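Local coordinates for beta-xylosidase (Uncultured organism, PDB 4MLG), which probably hydrolyses beta-xylosidic linkages, releasing xylose from the ends of xylo-oligosaccharides as a beta-propeller enzyme of glycosyl hydrolase family 43, at residues 241-246 against 270-275; 263-269 against 318-323. One frame throughout, in Å; residues are numbered along the deposited sequence.

Contact 1 of 2, residues 241-246 against 270-275; sequences GDTHLI and GWTTHH. With CA (calcium ion), chain M; SO4 (sulfate ion), chain N.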
loop_
_atom_site.group_PDB
_atom_site.type_symbol
_atom_site.label_atom_id
_atom_site.label_comp_id
_atom_site.label_asym_id
_atom_site.label_seq_id
_atom_site.Cartn_x
_atom_site.Cartn_y
_atom_site.Cartn_z
ATOM N N GLY A 241 6.619 -7.891 -23.431
ATOM C CA GLY A 241 5.897 -8.980 -22.797
ATOM C C GLY A 241 5.436 -10.107 -23.705
ATOM O O GLY A 241 6.224 -10.973 -24.087
ATOM N N ASP A 242 4.151 -10.093 -24.047
ATOM C CA ASP A 242 3.537 -11.195 -24.785
ATOM C C ASP A 242 3.938 -11.262 -26.258
ATOM O O ASP A 242 3.508 -12.163 -26.979
ATOM C CB ASP A 242 2.013 -11.153 -24.647
ATOM C CG ASP A 242 1.416 -9.859 -25.158
ATOM O OD1 ASP A 242 2.134 -8.837 -25.178
ATOM O OD2 ASP A 242 0.224 -9.863 -25.536
ATOM N N THR A 243 4.754 -10.313 -26.704
ATOM C CA THR A 243 5.325 -10.377 -28.045
ATOM C C THR A 243 6.826 -10.634 -27.964
ATOM O O THR A 243 7.503 -10.746 -28.986
ATOM C CB THR A 243 5.033 -9.110 -28.869
ATOM O OG1 THR A 243 5.349 -7.948 -28.096
ATOM C CG2 THR A 243 3.566 -9.065 -29.270
ATOM N N HIS A 244 7.330 -10.722 -26.735
ATOM C CA HIS A 244 8.700 -11.157 -26.463
ATOM C C HIS A 244 9.771 -10.297 -27.137
ATOM O O HIS A 244 10.789 -10.812 -27.596
ATOM C CB HIS A 244 8.881 -12.628 -26.866
ATOM C CG HIS A 244 7.758 -13.519 -26.428
ATOM N ND1 HIS A 244 6.546 -13.566 -27.080
ATOM C CD2 HIS A 244 7.668 -14.402 -25.405
ATOM C CE1 HIS A 244 5.755 -14.434 -26.477
ATOM N NE2 HIS A 244 6.412 -14.956 -25.457
ATOM N N LEU A 245 9.545 -8.987 -27.188
ATOM C CA LEU A 245 10.485 -8.080 -27.838
ATOM C C LEU A 245 11.130 -7.118 -26.849
ATOM O O LEU A 245 10.525 -6.748 -25.843
ATOM C CB LEU A 245 9.783 -7.264 -28.924
ATOM C CG LEU A 245 9.001 -8.007 -30.001
ATOM C CD1 LEU A 245 8.190 -7.023 -30.824
ATOM C CD2 LEU A 245 9.941 -8.798 -30.888
ATOM N N ILE A 246 12.361 -6.718 -27.145
ATOM C CA ILE A 246 12.987 -5.601 -26.454
ATOM C C ILE A 246 13.087 -4.435 -27.431
ATOM O O ILE A 246 13.976 -4.399 -28.283
ATOM C CB ILE A 246 14.385 -5.958 -25.913
ATOM C CG1 ILE A 246 14.280 -7.045 -24.842
ATOM C CG2 ILE A 246 15.065 -4.726 -25.323
ATOM C CD1 ILE A 246 13.614 -6.580 -23.562
ATOM N N GLY A 270 12.189 -18.761 -23.869
ATOM C CA GLY A 270 11.554 -18.357 -22.631
ATOM C C GLY A 270 10.548 -17.257 -22.901
ATOM O O GLY A 270 10.693 -16.498 -23.859
ATOM N N TRP A 271 9.526 -17.170 -22.057
ATOM C CA TRP A 271 8.455 -16.202 -22.256
ATOM C C TRP A 271 8.929 -14.781 -21.974
ATOM O O TRP A 271 8.513 -13.832 -22.637
ATOM C CB TRP A 271 7.264 -16.541 -21.358
ATOM C CG TRP A 271 5.988 -15.857 -21.750
ATOM C CD1 TRP A 271 4.981 -16.378 -22.508
ATOM C CD2 TRP A 271 5.580 -14.527 -21.400
ATOM N NE1 TRP A 271 3.972 -15.455 -22.654
ATOM C CE2 TRP A 271 4.316 -14.311 -21.982
ATOM C CE3 TRP A 271 6.162 -13.499 -20.650
ATOM C CZ2 TRP A 271 3.624 -13.111 -21.840
ATOM C CZ3 TRP A 271 5.473 -12.307 -20.512
ATOM C CH2 TRP A 271 4.218 -12.123 -21.104
ATOM N N THR A 272 9.805 -14.636 -20.986
ATOM C CA THR A 272 10.245 -13.315 -20.558
ATOM C C THR A 272 11.536 -12.880 -21.239
ATOM O O THR A 272 12.393 -13.700 -21.561
ATOM C CB THR A 272 10.456 -13.262 -19.036
ATOM O OG1 THR A 272 11.572 -14.085 -18.680
ATOM C CG2 THR A 272 9.215 -13.754 -18.311
ATOM N N THR A 273 11.660 -11.575 -21.457
ATOM C CA THR A 273 12.905 -10.990 -21.932
ATOM C C THR A 273 13.195 -9.704 -21.154
ATOM O O THR A 273 12.340 -8.826 -21.036
ATOM C CB THR A 273 12.890 -10.745 -23.462
ATOM O OG1 THR A 273 14.131 -10.156 -23.870
ATOM C CG2 THR A 273 11.733 -9.839 -23.869
ATOM N N HIS A 274 14.397 -9.616 -20.596
ATOM C CA HIS A 274 14.770 -8.487 -19.752
ATOM C C HIS A 274 16.208 -8.102 -20.055
ATOM O O HIS A 274 17.006 -8.952 -20.442
ATOM C CB HIS A 274 14.629 -8.862 -18.279
ATOM C CG HIS A 274 14.347 -7.699 -17.381
ATOM N ND1 HIS A 274 13.128 -7.513 -16.769
ATOM C CD2 HIS A 274 15.127 -6.662 -16.994
ATOM C CE1 HIS A 274 13.168 -6.412 -16.040
ATOM N NE2 HIS A 274 14.369 -5.876 -16.161
ATOM N N HIS A 275 16.548 -6.830 -19.868
ATOM C CA HIS A 275 17.839 -6.342 -20.339
ATOM C C HIS A 275 18.399 -5.153 -19.566
ATOM O O HIS A 275 17.781 -4.644 -18.631
ATOM C CB HIS A 275 17.711 -5.917 -21.795
ATOM C CG HIS A 275 16.984 -4.622 -21.963
ATOM N ND1 HIS A 275 15.650 -4.477 -21.650
ATOM C CD2 HIS A 275 17.408 -3.407 -22.380
ATOM C CE1 HIS A 275 15.280 -3.231 -21.881
ATOM N NE2 HIS A 275 16.328 -2.560 -22.324
HETATM CA CA CA M . 15.797 -3.638 -15.300
HETATM S S SO4 N . 10.080 -9.756 -14.019
HETATM O O1 SO4 N . 11.071 -10.685 -13.484
HETATM O O2 SO4 N . 10.677 -8.967 -15.092
HETATM O O3 SO4 N . 8.940 -10.507 -14.538
HETATM O O4 SO4 N . 9.639 -8.859 -12.955
HETATM O O HOH W 1 8.478 -11.071 -22.575
HETATM O O HOH W 2 13.228 -10.533 -26.800
#

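Contact 2 of 2, residues 263-269 against 318-323; sequences VILTPVV and PIKGTA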
loop_
_atom_site.group_PDB
_atom_site.type_symbol
_atom_site.label_atom_id
_atom_site.label_comp_id
_atom_site.label_asym_id
_atom_site.label_seq_id
_atom_site.Cartn_x
_atom_site.Cartn_y
_atom_site.Cartn_z
ATOM N N VAL A 263 13.356 -2.436 -32.908
ATOM C CA VAL A 263 13.528 -3.598 -32.046
ATOM C C VAL A 263 15.005 -3.854 -31.772
ATOM O O VAL A 263 15.811 -3.928 -32.699
ATOM C CB VAL A 263 12.908 -4.858 -32.686
ATOM C CG1 VAL A 263 13.164 -6.088 -31.822
ATOM C CG2 VAL A 263 11.417 -4.660 -32.917
ATOM N N ILE A 264 15.361 -3.986 -30.498
ATOM C CA ILE A 264 16.732 -4.311 -30.126
ATOM C C ILE A 264 16.935 -5.822 -30.109
ATOM O O ILE A 264 17.936 -6.329 -30.615
ATOM C CB ILE A 264 17.101 -3.745 -28.739
ATOM C CG1 ILE A 264 16.904 -2.230 -28.703
ATOM C CG2 ILE A 264 18.537 -4.092 -28.379
ATOM C CD1 ILE A 264 17.351 -1.594 -27.402
ATOM N N LEU A 265 15.973 -6.535 -29.531
ATOM C CA LEU A 265 16.084 -7.980 -29.369
ATOM C C LEU A 265 14.826 -8.725 -29.813
ATOM O O LEU A 265 13.728 -8.461 -29.324
ATOM C CB LEU A 265 16.404 -8.324 -27.912
ATOM C CG LEU A 265 16.770 -9.779 -27.621
ATOM C CD1 LEU A 265 18.069 -10.143 -28.321
ATOM C CD2 LEU A 265 16.874 -10.024 -26.123
ATOM N N THR A 266 15.002 -9.657 -30.746
ATOM C CA THR A 266 13.929 -10.543 -31.189
ATOM C C THR A 266 13.648 -11.570 -30.085
ATOM O O THR A 266 14.465 -11.718 -29.176
ATOM C CB THR A 266 14.326 -11.257 -32.497
ATOM O OG1 THR A 266 15.524 -12.013 -32.290
ATOM C CG2 THR A 266 14.557 -10.242 -33.607
ATOM N N PRO A 267 12.492 -12.266 -30.146
ATOM C CA PRO A 267 12.137 -13.250 -29.114
ATOM C C PRO A 267 13.243 -14.242 -28.767
ATOM O O PRO A 267 13.975 -14.693 -29.647
ATOM C CB PRO A 267 10.954 -13.984 -29.742
ATOM C CG PRO A 267 10.281 -12.943 -30.549
ATOM C CD PRO A 267 11.383 -12.069 -31.101
ATOM N N VAL A 268 13.355 -14.568 -27.482
ATOM C CA VAL A 268 14.362 -15.506 -27.004
ATOM C C VAL A 268 13.704 -16.753 -26.425
ATOM O O VAL A 268 12.481 -16.804 -26.272
ATOM C CB VAL A 268 15.248 -14.873 -25.916
ATOM C CG1 VAL A 268 15.959 -13.641 -26.453
ATOM C CG2 VAL A 268 14.413 -14.522 -24.693
ATOM N N VAL A 269 14.514 -17.756 -26.106
ATOM C CA VAL A 269 14.002 -18.957 -25.460
ATOM C C VAL A 269 13.494 -18.610 -24.068
ATOM O O VAL A 269 14.264 -18.208 -23.194
ATOM C CB VAL A 269 15.071 -20.059 -25.365
ATOM C CG1 VAL A 269 14.577 -21.204 -24.493
ATOM C CG2 VAL A 269 15.434 -20.562 -26.752
ATOM N N PRO A 318 19.594 -4.348 -34.772
ATOM C CA PRO A 318 18.792 -5.384 -34.113
ATOM C C PRO A 318 19.604 -6.640 -33.805
ATOM O O PRO A 318 20.416 -7.062 -34.625
ATOM C CB PRO A 318 17.697 -5.689 -35.143
ATOM C CG PRO A 318 18.242 -5.210 -36.443
ATOM C CD PRO A 318 19.076 -4.017 -36.109
ATOM N N ILE A 319 19.389 -7.214 -32.626
ATOM C CA ILE A 319 20.093 -8.427 -32.220
ATOM C C ILE A 319 19.144 -9.624 -32.222
ATOM O O ILE A 319 18.017 -9.538 -31.734
ATOM C CB ILE A 319 20.737 -8.269 -30.828
ATOM C CG1 ILE A 319 21.753 -7.124 -30.838
ATOM C CG2 ILE A 319 21.408 -9.561 -30.395
ATOM C CD1 ILE A 319 22.457 -6.924 -29.516
ATOM N N LYS A 320 19.605 -10.738 -32.782
ATOM C CA LYS A 320 18.782 -11.934 -32.898
ATOM C C LYS A 320 18.626 -12.652 -31.558
ATOM O O LYS A 320 19.614 -12.999 -30.907
ATOM C CB LYS A 320 19.377 -12.884 -33.940
ATOM C CG LYS A 320 18.457 -14.022 -34.360
ATOM C CD LYS A 320 17.230 -13.503 -35.100
ATOM C CE LYS A 320 16.489 -14.629 -35.814
ATOM N NZ LYS A 320 16.025 -15.693 -34.880
ATOM N N GLY A 321 17.381 -12.861 -31.147
ATOM C CA GLY A 321 17.094 -13.667 -29.976
ATOM C C GLY A 321 17.263 -15.132 -30.325
ATOM O O GLY A 321 17.262 -15.493 -31.501
ATOM N N THR A 322 17.408 -15.975 -29.308
ATOM C CA THR A 322 17.671 -17.395 -29.530
ATOM C C THR A 322 16.542 -18.075 -30.301
ATOM O O THR A 322 16.791 -18.842 -31.231
ATOM C CB THR A 322 17.902 -18.145 -28.206
ATOM O OG1 THR A 322 18.833 -17.416 -27.395
ATOM C CG2 THR A 322 18.452 -19.537 -28.474
ATOM N N ALA A 323 15.304 -17.785 -29.915
ATOM C CA ALA A 323 14.141 -18.361 -30.581
ATOM C C ALA A 323 13.952 -17.766 -31.974
ATOM O O ALA A 323 14.277 -18.399 -32.978
ATOM C CB ALA A 323 12.891 -18.154 -29.740
#

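Contact 1 of 2, residues 241-246 against 270-275
The CA atoms of His-244 and Thr-273, 6.2 Å apart, are the nearest such pair across 241-246 and 270-275. In this beta-propeller, 241-246 joins two strands of one sheet and 270-275 leads from that sheet to the next, so the pair shows how a turn can pack against a sheet-to-sheet connection without direct hydrogen bonds between them. A water links the backbones instead, donating to Gly-241 O at 2.7 Å and to Trp-271 O at 2.8 Å. Beside it the indole of Trp-271 packs on the turn. Trp-271 CG stands anti to the backbone N (chi1 -164°), which carries the indole against the turn. His-244 meets its face edge-on in a T-shaped pair, the imidazole and five-membered ring having centroids 4.7 Å apart and planes at 67°, with NE2 as the nearest ring atom. The benzo end reaches the backbone of the turn, CH2 lying 3.5 Å from Gly-241 C, while Asp-242 turns its carboxylate to a salt bridge with Arg-220. A serine in place of Trp-271 would probably leave the His-244 ring free to turn and open a gap beneath Gly-241 and Asp-242. Further along, Ile-246 CG1 packs on Thr-273 OG1. Ile-246 CG2 sits over the centre of the His-275 ring, a CH-pi contact of 3.7 Å to the centroid and 7° off the normal, and a hydrogen bond between His-275 NE2 and Ser-237 OG helps fix that ring. His-274 points away from 241-246 and meets the calcium ion at its ring edge: NE2 binds the metal at 2.8 Å, and Asp-85 OD2 is a second ligand.

Contact 2 of 2, residues 263-269 against 318-323
Ile-319 is gripped at both backbone polar atoms, the pattern of a parallel beta bridge. Its N donates to Ile-264 O at 2.6 Å, the donor tilted 25° from the carbonyl plane, and its O receives Thr-266 N at 3.2 Å, this time almost in line with the C=O bond. Leu-265, between the two bonded residues, faces Ile-319 as the bridge partner and adds a CA-H...O contact of 3.4 Å from its CA to Ile-319 O. One residue on, a side chain takes over from the backbone: Thr-266 OG1 lies between its own backbone N and carbonyl carbon (chi1 59°), where it can receive the N-H of Gly-321. The modelled separation of OG1 and that N, 2.3 Å, is too short to be trusted, although the N-H points nearly straight at the oxygen. Gly-321 draws close to 263-269 here, its CA resting 3.3 Å from Pro-267 O and also against Thr-266 O.

Packing extends the contact beyond these bonds. Leu-265 CD1 meets Ile-319 CG2 at 4.0 Å, and Leu-286 of strand 283-290 touches Ile-319 as well. Val-268 CG1 lies 3.7 Å from Gly-321 CA. At the far end the methyls Val-269 CG2 and Thr-322 CG2 touch at 3.6 Å, while Thr-322 OG1 is hydrogen-bonded to Asp-290; Ala-323 CB leans on the backbone of Val-268. The two segments run in nearly the same direction, 22° apart, yet a single bridge is all the pairing they form. On its other side, 263-269 carries a classic beta bulge, Ile-264 and Leu-265 both facing Ile-246, at the corner where a propeller strand leaves its sheet and meets the C-terminal tail.

In the fold
From the N terminus, the chain meets 241-246 first, then 263-269, 270-275 and finally 318-323, so the two contacts cross rather than nest. Contact 1 closes a loop holding strands 246-251 and 258-265; contact 2 closes a longer one that passes through the calcium-binding loop and strands 276-280, 283-290 and 302-308. Their centres lie about 9 Å apart, and strand pairing joins them directly: Ile-246 of contact 1 probably hydrogen-bonds through its backbone with Ile-264 and Leu-265 of contact 2. Leu-245 also packs on Pro-267, and Thr-273 on Leu-265. Together they tie neighbouring propeller sheets to each other and to the C-terminal tail.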